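Local coordinates for thioredoxin domain-containing protein (Silicibacter pomeroyi, PDB 3EYT), which is of unknown function but belongs to the thioredoxin-like AhpC/TSA family, so it may act as an oxidoreductase with antioxidant activity, at residues I11-N16 / M78-L83; V30-A35 / P119-I124; A111-R116 / G128-H133. One frame throughout, in Å; residues are numbered along the deposited sequence.

Interaction 1: I11-N16 / M78-L83; sequences IQQWFN and MTPISL
Gln13 and Phe15 meet Pro80 and Leu83 where an outer strand of this thioredoxin-like fold passes the first turn of helix 80-89. The chain turns a corner at Gln12. Gln13 and Phe15 then both direct their CB atoms toward the helix.

CG of Gln13 sits between its backbone N and carbonyl carbon (chi1 66°). From there the chain runs straight on (chi2 179°) and carries the amide to the proline ring. The amide nitrogen does the touching: Gln13 NE2 is 3.4 Å from Pro80 CG. Its carbon follows, with Gln13 CD 3.9 Å from Pro80 CB. The two side chains meet at a slant. This is contact of an amide with an apolar ring, and no hydrogen bond joins the two segments.

Phe15 reaches two residues one helical turn apart. Its side chain lies at about a right angle to that of Pro80, and Phe15 CZ is 4.0 Å from Pro80 CB. Against Leu83 it meets a single methyl branch.

Thr79 is the N-cap of the helix, and its carbonyl takes the bond from Leu83 N (Leu83 N to Thr79 O 3.0 Å). Val98 of the neighbouring strand touches Gln13, Phe15 and Leu83 and so backs the contact. Other subunits come close as well: Ser82 OG bonds Ala77 O of the second subunit. The methyl CD2 of Leu83 approaches the Phe15 ring obliquely, 3.7 Å from Phe15 CE2 and 3.8 Å from Phe15 CD2.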
loop_
_atom_site.group_PDB
_atom_site.type_symbol
_atom_site.label_atom_id
_atom_site.label_comp_id
_atom_site.label_asym_id
_atom_site.label_seq_id
_atom_site.Cartn_x
_atom_site.Cartn_y
_atom_site.Cartn_z
ATOM N N ILE C 11 2.085 -16.702 -6.491
ATOM C CA ILE C 11 1.771 -15.384 -7.003
ATOM C C ILE C 11 0.448 -14.941 -6.407
ATOM O O ILE C 11 -0.463 -15.761 -6.221
ATOM C CB ILE C 11 1.590 -15.434 -8.560
ATOM C CG1 ILE C 11 2.875 -15.934 -9.251
ATOM C CG2 ILE C 11 1.175 -14.074 -9.124
ATOM C CD1 ILE C 11 4.134 -15.152 -8.821
ATOM N N GLN C 12 0.356 -13.645 -6.087
ATOM C CA GLN C 12 -0.848 -13.044 -5.518
ATOM C C GLN C 12 -1.764 -12.486 -6.635
ATOM O O GLN C 12 -3.019 -12.593 -6.574
ATOM C CB GLN C 12 -0.421 -11.930 -4.580
ATOM C CG GLN C 12 -1.564 -11.222 -3.879
ATOM C CD GLN C 12 -1.401 -9.721 -4.003
ATOM O OE1 GLN C 12 -0.716 -9.053 -3.194
ATOM N NE2 GLN C 12 -1.994 -9.178 -5.032
ATOM N N GLN C 13 -1.134 -11.877 -7.638
ATOM C CA GLN C 13 -1.844 -11.439 -8.823
ATOM C C GLN C 13 -0.882 -11.222 -9.989
ATOM O O GLN C 13 0.313 -11.049 -9.785
ATOM C CB GLN C 13 -2.588 -10.149 -8.528
ATOM C CG GLN C 13 -1.719 -8.965 -8.247
ATOM C CD GLN C 13 -2.595 -7.755 -7.995
ATOM O OE1 GLN C 13 -3.070 -7.154 -8.931
ATOM N NE2 GLN C 13 -2.863 -7.446 -6.730
ATOM N N TRP C 14 -1.427 -11.197 -11.195
ATOM C CA TRP C 14 -0.668 -11.065 -12.438
ATOM C C TRP C 14 -1.054 -9.772 -13.146
ATOM O O TRP C 14 -2.221 -9.390 -13.133
ATOM C CB TRP C 14 -1.021 -12.242 -13.362
ATOM C CG TRP C 14 -0.243 -13.491 -13.032
ATOM C CD1 TRP C 14 -0.693 -14.584 -12.327
ATOM C CD2 TRP C 14 1.133 -13.771 -13.372
ATOM N NE1 TRP C 14 0.314 -15.534 -12.240
ATOM C CE2 TRP C 14 1.436 -15.063 -12.863
ATOM C CE3 TRP C 14 2.118 -13.083 -14.102
ATOM C CZ2 TRP C 14 2.686 -15.659 -13.023
ATOM C CZ3 TRP C 14 3.381 -13.681 -14.257
ATOM C CH2 TRP C 14 3.645 -14.958 -13.715
ATOM N N PHE C 15 -0.068 -9.093 -13.722
ATOM C CA PHE C 15 -0.314 -7.987 -14.656
ATOM C C PHE C 15 0.102 -8.438 -16.056
ATOM O O PHE C 15 1.020 -9.239 -16.204
ATOM C CB PHE C 15 0.479 -6.734 -14.237
ATOM C CG PHE C 15 -0.042 -6.070 -12.976
ATOM C CD1 PHE C 15 -1.116 -5.183 -13.029
ATOM C CD2 PHE C 15 0.545 -6.326 -11.744
ATOM C CE1 PHE C 15 -1.614 -4.587 -11.844
ATOM C CE2 PHE C 15 0.084 -5.724 -10.580
ATOM C CZ PHE C 15 -1.010 -4.852 -10.625
ATOM N N ASN C 16 -0.573 -7.934 -17.089
ATOM C CA ASN C 16 -0.216 -8.245 -18.468
ATOM C C ASN C 16 -0.353 -9.720 -18.732
ATOM O O ASN C 16 0.462 -10.275 -19.425
ATOM C CB ASN C 16 1.239 -7.845 -18.828
ATOM C CG ASN C 16 1.545 -6.395 -18.573
ATOM O OD1 ASN C 16 0.658 -5.548 -18.668
ATOM N ND2 ASN C 16 2.824 -6.086 -18.272
HETATM N N MSE C 78 5.420 -0.030 -2.504
HETATM C CA MSE C 78 5.546 -0.831 -3.721
HETATM C C MSE C 78 4.358 -1.788 -3.867
HETATM O O MSE C 78 4.539 -2.930 -4.294
HETATM C CB MSE C 78 6.837 -1.639 -3.697
HETATM C CG MSE C 78 8.110 -0.765 -3.540
HETATM SE SE MSE C 78 9.654 -1.730 -4.107
HETATM C CE MSE C 78 10.800 -1.353 -2.571
ATOM N N THR C 79 3.155 -1.322 -3.510
ATOM C CA THR C 79 1.959 -2.160 -3.588
ATOM C C THR C 79 1.478 -2.263 -5.068
ATOM O O THR C 79 1.953 -1.507 -5.950
ATOM C CB THR C 79 0.820 -1.562 -2.737
ATOM O OG1 THR C 79 0.342 -0.368 -3.385
ATOM C CG2 THR C 79 1.279 -1.223 -1.305
ATOM N N PRO C 80 0.533 -3.175 -5.352
ATOM C CA PRO C 80 0.125 -3.348 -6.742
ATOM C C PRO C 80 -0.385 -2.081 -7.448
ATOM O O PRO C 80 -0.202 -1.968 -8.675
ATOM C CB PRO C 80 -0.985 -4.419 -6.645
ATOM C CG PRO C 80 -0.474 -5.342 -5.516
ATOM C CD PRO C 80 0.037 -4.294 -4.485
ATOM N N ILE C 81 -1.023 -1.148 -6.728
ATOM C CA ILE C 81 -1.504 0.088 -7.416
ATOM C C ILE C 81 -0.269 0.854 -7.930
ATOM O O ILE C 81 -0.276 1.417 -9.030
ATOM C CB ILE C 81 -2.408 0.971 -6.528
ATOM C CG1 ILE C 81 -2.962 2.161 -7.305
ATOM C CG2 ILE C 81 -1.670 1.486 -5.286
ATOM C CD1 ILE C 81 -3.948 2.965 -6.522
ATOM N N SER C 82 0.805 0.835 -7.144
ATOM C CA SER C 82 2.055 1.470 -7.572
ATOM C C SER C 82 2.747 0.754 -8.712
ATOM O O SER C 82 3.279 1.392 -9.638
ATOM C CB SER C 82 3.000 1.652 -6.386
ATOM O OG SER C 82 2.534 2.704 -5.551
ATOM N N LEU C 83 2.774 -0.573 -8.634
ATOM C CA LEU C 83 3.342 -1.422 -9.677
ATOM C C LEU C 83 2.643 -1.260 -11.008
ATOM O O LEU C 83 3.308 -1.194 -12.029
ATOM C CB LEU C 83 3.274 -2.911 -9.277
ATOM C CG LEU C 83 3.881 -3.877 -10.317
ATOM C CD1 LEU C 83 5.369 -3.572 -10.531
ATOM C CD2 LEU C 83 3.683 -5.333 -9.910
#

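Interaction 2: V30-A35 / P119-I124; sequences VIVIEA and PSLLLI
Strands 30-35 and 120-124 run antiparallel, with Ile31 paired to Ile124, Ile33 to Leu122 and Ala35 to Ser120 by two backbone hydrogen bonds each, all six between 2.9 and 3.0 Å from N to O. The short strand axes come within 4.8 Å and make an angle of 163°. Val32 with Leu123 and Glu34 with Leu121 are the non-hydrogen-bonded pairs.

Val32, Glu34, Leu121 and Leu123 share one face of the sheet. Val32 and Leu123 lie side by side and point the same way. Their methyls pack tightly, Val32 CG2 being 3.4 Å from Leu123 CD2. The other branch, Val32 CG1, meets Leu121 CD2 at 3.8 Å, so the two branches of Val32 contact different leucines. Glu34 bends at chi2 (70°), which brings its carboxylate back over the partner strand. Glu34 OE2 then lies 3.1 Å from Pro119 CB, while OE1 is 3.7 Å from Leu121 CD1. The peptide bond before Pro119 is cis, as at the cis-proline of thioredoxins.

On the opposite face, Ile33 and Ile124 reach diagonally to each other, with Ile33 CD1 3.7 Å from Ile124 CD1.

All of this lies in the middle of the sheet. Strand 63-69 bonds the far edge of 30-36, and 129-135 borders 120-124. Helix 41-57 covers Val32, Glu34 and Leu121, and Pro119 touches Cys43 of its probable thioredoxin-type CxxC motif. Helix 140-151 packs on the same face, against Leu121 and Leu123.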
loop_
_atom_site.group_PDB
_atom_site.type_symbol
_atom_site.label_atom_id
_atom_site.label_comp_id
_atom_site.label_asym_id
_atom_site.label_seq_id
_atom_site.Cartn_x
_atom_site.Cartn_y
_atom_site.Cartn_z
ATOM N N VAL C 30 11.819 -22.557 -22.667
ATOM C CA VAL C 30 12.817 -22.026 -21.766
ATOM C C VAL C 30 12.150 -20.797 -21.113
ATOM O O VAL C 30 11.434 -20.032 -21.760
ATOM C CB VAL C 30 14.125 -21.697 -22.531
ATOM C CG1 VAL C 30 15.110 -20.929 -21.661
ATOM C CG2 VAL C 30 14.760 -22.999 -23.046
ATOM N N ILE C 31 12.315 -20.660 -19.808
ATOM C CA ILE C 31 11.669 -19.563 -19.089
ATOM C C ILE C 31 12.735 -18.671 -18.456
ATOM O O ILE C 31 13.676 -19.169 -17.790
ATOM C CB ILE C 31 10.711 -20.106 -18.005
ATOM C CG1 ILE C 31 9.775 -21.165 -18.599
ATOM C CG2 ILE C 31 9.928 -18.973 -17.331
ATOM C CD1 ILE C 31 9.051 -21.981 -17.554
ATOM N N VAL C 32 12.619 -17.368 -18.694
ATOM C CA VAL C 32 13.497 -16.383 -18.073
ATOM C C VAL C 32 12.648 -15.592 -17.098
ATOM O O VAL C 32 11.643 -14.999 -17.489
ATOM C CB VAL C 32 14.076 -15.401 -19.122
ATOM C CG1 VAL C 32 14.951 -14.349 -18.456
ATOM C CG2 VAL C 32 14.868 -16.158 -20.191
ATOM N N ILE C 33 13.038 -15.589 -15.829
ATOM C CA ILE C 33 12.336 -14.807 -14.821
ATOM C C ILE C 33 13.210 -13.690 -14.282
ATOM O O ILE C 33 14.295 -13.930 -13.776
ATOM C CB ILE C 33 11.849 -15.682 -13.641
ATOM C CG1 ILE C 33 11.036 -16.867 -14.142
ATOM C CG2 ILE C 33 11.014 -14.863 -12.606
ATOM C CD1 ILE C 33 10.686 -17.910 -13.003
ATOM N N GLU C 34 12.694 -12.472 -14.358
ATOM C CA GLU C 34 13.380 -11.322 -13.797
ATOM C C GLU C 34 12.663 -10.927 -12.501
ATOM O O GLU C 34 11.517 -10.471 -12.535
ATOM C CB GLU C 34 13.385 -10.184 -14.830
ATOM C CG GLU C 34 13.903 -8.845 -14.360
ATOM C CD GLU C 34 15.403 -8.836 -14.094
ATOM O OE1 GLU C 34 16.150 -9.690 -14.634
ATOM O OE2 GLU C 34 15.828 -7.963 -13.321
ATOM N N ALA C 35 13.347 -11.127 -11.374
ATOM C CA ALA C 35 12.819 -10.804 -10.057
ATOM C C ALA C 35 13.366 -9.429 -9.727
ATOM O O ALA C 35 14.577 -9.191 -9.805
ATOM C CB ALA C 35 13.264 -11.805 -9.022
ATOM N N PRO C 119 18.310 -6.932 -8.674
ATOM C CA PRO C 119 17.616 -7.868 -9.558
ATOM C C PRO C 119 18.250 -9.262 -9.551
ATOM O O PRO C 119 19.460 -9.410 -9.341
ATOM C CB PRO C 119 17.743 -7.212 -10.954
ATOM C CG PRO C 119 19.122 -6.544 -10.912
ATOM C CD PRO C 119 19.230 -6.027 -9.408
ATOM N N SER C 120 17.417 -10.276 -9.727
ATOM C CA SER C 120 17.900 -11.623 -9.967
ATOM C C SER C 120 17.291 -12.132 -11.240
ATOM O O SER C 120 16.127 -11.855 -11.540
ATOM C CB SER C 120 17.555 -12.552 -8.799
ATOM O OG SER C 120 18.272 -12.112 -7.660
ATOM N N LEU C 121 18.075 -12.897 -11.984
ATOM C CA LEU C 121 17.588 -13.467 -13.210
ATOM C C LEU C 121 17.678 -14.983 -13.084
ATOM O O LEU C 121 18.752 -15.519 -12.739
ATOM C CB LEU C 121 18.364 -12.906 -14.416
ATOM C CG LEU C 121 17.671 -13.197 -15.777
ATOM C CD1 LEU C 121 17.907 -12.161 -16.798
ATOM C CD2 LEU C 121 18.097 -14.545 -16.306
ATOM N N LEU C 122 16.540 -15.663 -13.291
ATOM C CA LEU C 122 16.484 -17.124 -13.160
ATOM C C LEU C 122 16.177 -17.718 -14.516
ATOM O O LEU C 122 15.354 -17.170 -15.265
ATOM C CB LEU C 122 15.396 -17.551 -12.180
ATOM C CG LEU C 122 15.306 -17.099 -10.703
ATOM C CD1 LEU C 122 16.285 -17.834 -9.862
ATOM C CD2 LEU C 122 15.419 -15.592 -10.472
ATOM N N LEU C 123 16.832 -18.833 -14.832
ATOM C CA LEU C 123 16.622 -19.559 -16.078
ATOM C C LEU C 123 16.192 -20.974 -15.791
ATOM O O LEU C 123 16.918 -21.731 -15.119
ATOM C CB LEU C 123 17.908 -19.667 -16.915
ATOM C CG LEU C 123 18.425 -18.593 -17.859
ATOM C CD1 LEU C 123 19.356 -19.314 -18.859
ATOM C CD2 LEU C 123 17.318 -17.839 -18.587
ATOM N N ILE C 124 15.033 -21.324 -16.336
ATOM C CA ILE C 124 14.418 -22.625 -16.173
ATOM C C ILE C 124 14.374 -23.341 -17.523
ATOM O O ILE C 124 13.914 -22.785 -18.529
ATOM C CB ILE C 124 13.003 -22.495 -15.569
ATOM C CG1 ILE C 124 13.094 -21.918 -14.136
ATOM C CG2 ILE C 124 12.255 -23.846 -15.548
ATOM C CD1 ILE C 124 11.757 -21.416 -13.632
#

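Interaction 3: A111-R116 / G128-H133; sequences AAYQMR and GDLRAH
Tyr113 and Met115 meet Leu130 and His133 where a Schellman motif ends helix 108-112 in this thioredoxin-like fold. Gln114 carries the positive phi (57°) of that motif. On the strand side, a classic beta bulge sets Arg131 and Ala132 opposite the single residue Leu123.

The buried part is where Tyr113 meets Leu130. The two side chains cross at an oblique angle, with Tyr113 CD2 4.2 Å from Leu130 CD2. Leu122 touches both of these residues, and Ile124 packs on Tyr113. The Tyr113 hydroxyl is hydrogen-bonded to the carbonyl O of Pro7, outside the two segments.

His133 lies on the solvent side, where a water joins the contact. Its CG is anti to the backbone N (chi1 -180°), which extends the imidazole toward the turn. The ring presents its edge to the backbone there: His133 CE1 is 3.3 Å from Tyr113 O, near the ring plane. Selenomethionine Met115 crosses His133 at about a right angle, with Met115 CG 3.8 Å from His133 NE2. No direct hydrogen bond joins the segments. The water bridges them instead: it lies 2.8 Å from His133 NE2, and it accepts the N-H of Arg116, 2.8 Å from Arg116 N.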
loop_
_atom_site.group_PDB
_atom_site.type_symbol
_atom_site.label_atom_id
_atom_site.label_comp_id
_atom_site.label_asym_id
_atom_site.label_seq_id
_atom_site.Cartn_x
_atom_site.Cartn_y
_atom_site.Cartn_z
ATOM N N ALA C 111 11.826 -16.423 -1.343
ATOM C CA ALA C 111 12.406 -17.313 -0.331
ATOM C C ALA C 111 12.575 -18.720 -0.860
ATOM O O ALA C 111 13.613 -19.320 -0.647
ATOM C CB ALA C 111 11.571 -17.315 0.967
ATOM N N ALA C 112 11.565 -19.255 -1.558
ATOM C CA ALA C 112 11.651 -20.603 -2.136
ATOM C C ALA C 112 12.863 -20.744 -3.060
ATOM O O ALA C 112 13.494 -21.806 -3.101
ATOM C CB ALA C 112 10.356 -20.957 -2.922
ATOM N N TYR C 113 13.206 -19.665 -3.763
ATOM C CA TYR C 113 14.315 -19.698 -4.692
ATOM C C TYR C 113 15.666 -19.349 -4.063
ATOM O O TYR C 113 16.692 -19.393 -4.759
ATOM C CB TYR C 113 14.045 -18.803 -5.921
ATOM C CG TYR C 113 13.236 -19.507 -6.989
ATOM C CD1 TYR C 113 11.836 -19.614 -6.882
ATOM C CD2 TYR C 113 13.853 -20.089 -8.088
ATOM C CE1 TYR C 113 11.094 -20.297 -7.834
ATOM C CE2 TYR C 113 13.122 -20.747 -9.058
ATOM C CZ TYR C 113 11.745 -20.853 -8.930
ATOM O OH TYR C 113 11.012 -21.526 -9.889
ATOM N N GLN C 114 15.645 -18.991 -2.781
ATOM C CA GLN C 114 16.841 -18.575 -2.036
ATOM C C GLN C 114 17.527 -17.379 -2.738
ATOM O O GLN C 114 18.754 -17.334 -2.862
ATOM C CB GLN C 114 17.799 -19.779 -1.887
ATOM C CG GLN C 114 17.069 -21.013 -1.320
ATOM C CD GLN C 114 17.955 -22.251 -1.232
ATOM O OE1 GLN C 114 18.215 -22.913 -2.227
ATOM N NE2 GLN C 114 18.416 -22.545 -0.045
HETATM N N MSE C 115 16.736 -16.408 -3.186
HETATM C CA MSE C 115 17.331 -15.259 -3.887
HETATM C C MSE C 115 18.059 -14.381 -2.906
HETATM O O MSE C 115 17.690 -14.298 -1.730
HETATM C CB MSE C 115 16.263 -14.479 -4.666
HETATM C CG MSE C 115 15.524 -15.374 -5.625
HETATM SE SE MSE C 115 14.265 -14.207 -6.623
HETATM C CE MSE C 115 13.193 -15.594 -7.507
ATOM N N ARG C 116 19.119 -13.745 -3.379
ATOM C CA ARG C 116 19.974 -12.906 -2.532
ATOM C C ARG C 116 19.526 -11.454 -2.535
ATOM O O ARG C 116 19.992 -10.656 -1.726
ATOM C CB ARG C 116 21.425 -12.984 -3.008
ATOM C CG ARG C 116 22.025 -14.390 -2.931
ATOM C CD ARG C 116 23.481 -14.367 -3.380
ATOM N NE ARG C 116 24.351 -13.797 -2.340
ATOM C CZ ARG C 116 24.789 -14.450 -1.255
ATOM N NH1 ARG C 116 24.452 -15.721 -1.037
ATOM N NH2 ARG C 116 25.572 -13.826 -0.379
ATOM N N GLY C 128 11.502 -27.875 -16.756
ATOM C CA GLY C 128 11.054 -27.263 -15.505
ATOM C C GLY C 128 12.120 -27.170 -14.430
ATOM O O GLY C 128 11.834 -26.801 -13.280
ATOM N N ASP C 129 13.363 -27.484 -14.775
ATOM C CA ASP C 129 14.453 -27.375 -13.803
ATOM C C ASP C 129 15.152 -26.031 -13.846
ATOM O O ASP C 129 15.401 -25.474 -14.926
ATOM C CB ASP C 129 15.498 -28.482 -14.023
ATOM C CG ASP C 129 14.957 -29.878 -13.694
ATOM O OD1 ASP C 129 14.079 -30.021 -12.798
ATOM O OD2 ASP C 129 15.418 -30.828 -14.351
ATOM N N LEU C 130 15.495 -25.524 -12.662
ATOM C CA LEU C 130 16.326 -24.335 -12.551
ATOM C C LEU C 130 17.756 -24.631 -13.010
ATOM O O LEU C 130 18.382 -25.588 -12.541
ATOM C CB LEU C 130 16.324 -23.815 -11.114
ATOM C CG LEU C 130 17.113 -22.527 -10.882
ATOM C CD1 LEU C 130 16.460 -21.338 -11.581
ATOM C CD2 LEU C 130 17.201 -22.260 -9.396
ATOM N N ARG C 131 18.283 -23.795 -13.902
ATOM C CA ARG C 131 19.575 -24.049 -14.514
ATOM C C ARG C 131 20.547 -22.882 -14.367
ATOM O O ARG C 131 21.748 -23.064 -14.502
ATOM C CB ARG C 131 19.392 -24.391 -15.996
ATOM C CG ARG C 131 18.577 -25.645 -16.225
ATOM C CD ARG C 131 19.391 -26.908 -15.891
ATOM N NE ARG C 131 20.496 -27.064 -16.845
ATOM C CZ ARG C 131 20.367 -27.609 -18.052
ATOM N NH1 ARG C 131 19.195 -28.063 -18.463
ATOM N NH2 ARG C 131 21.415 -27.715 -18.852
ATOM N N ALA C 132 20.033 -21.674 -14.139
ATOM C CA ALA C 132 20.916 -20.565 -13.800
ATOM C C ALA C 132 20.180 -19.619 -12.885
ATOM O O ALA C 132 18.958 -19.526 -12.934
ATOM C CB ALA C 132 21.421 -19.817 -15.046
ATOM N N HIS C 133 20.944 -18.903 -12.073
ATOM C CA HIS C 133 20.378 -18.007 -11.075
ATOM C C HIS C 133 21.420 -16.907 -10.871
ATOM O O HIS C 133 22.427 -17.109 -10.189
ATOM C CB HIS C 133 20.090 -18.793 -9.798
ATOM C CG HIS C 133 19.491 -17.973 -8.692
ATOM N ND1 HIS C 133 19.053 -18.535 -7.520
ATOM C CD2 HIS C 133 19.265 -16.641 -8.576
ATOM C CE1 HIS C 133 18.578 -17.594 -6.721
ATOM N NE2 HIS C 133 18.698 -16.431 -7.333
HETATM O O HOH W 1 19.603 -14.101 -6.116
#

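All three interactions reach the same mixed sheet. Interaction 2 is central, its centre about 4 Å from that of the chain. Interaction 3 lies next to it, about 8 Å between centres, and they touch: strands 120-124 and 129-135 are neighbours, and Ala35 packs on Met115. Interaction 1 sits at the edge of the sheet, on outermost strand 11-15, about 18 Å (centre to centre) from interaction 2 and about 21 Å from interaction 3. Along the chain, interactions 1 and 2 cross, as do 2 and 3, while 1 closes before 3 opens. Interaction 2 pairs two strands of the sheet; interactions 1 and 3 set a helix start and a helix end against its strands.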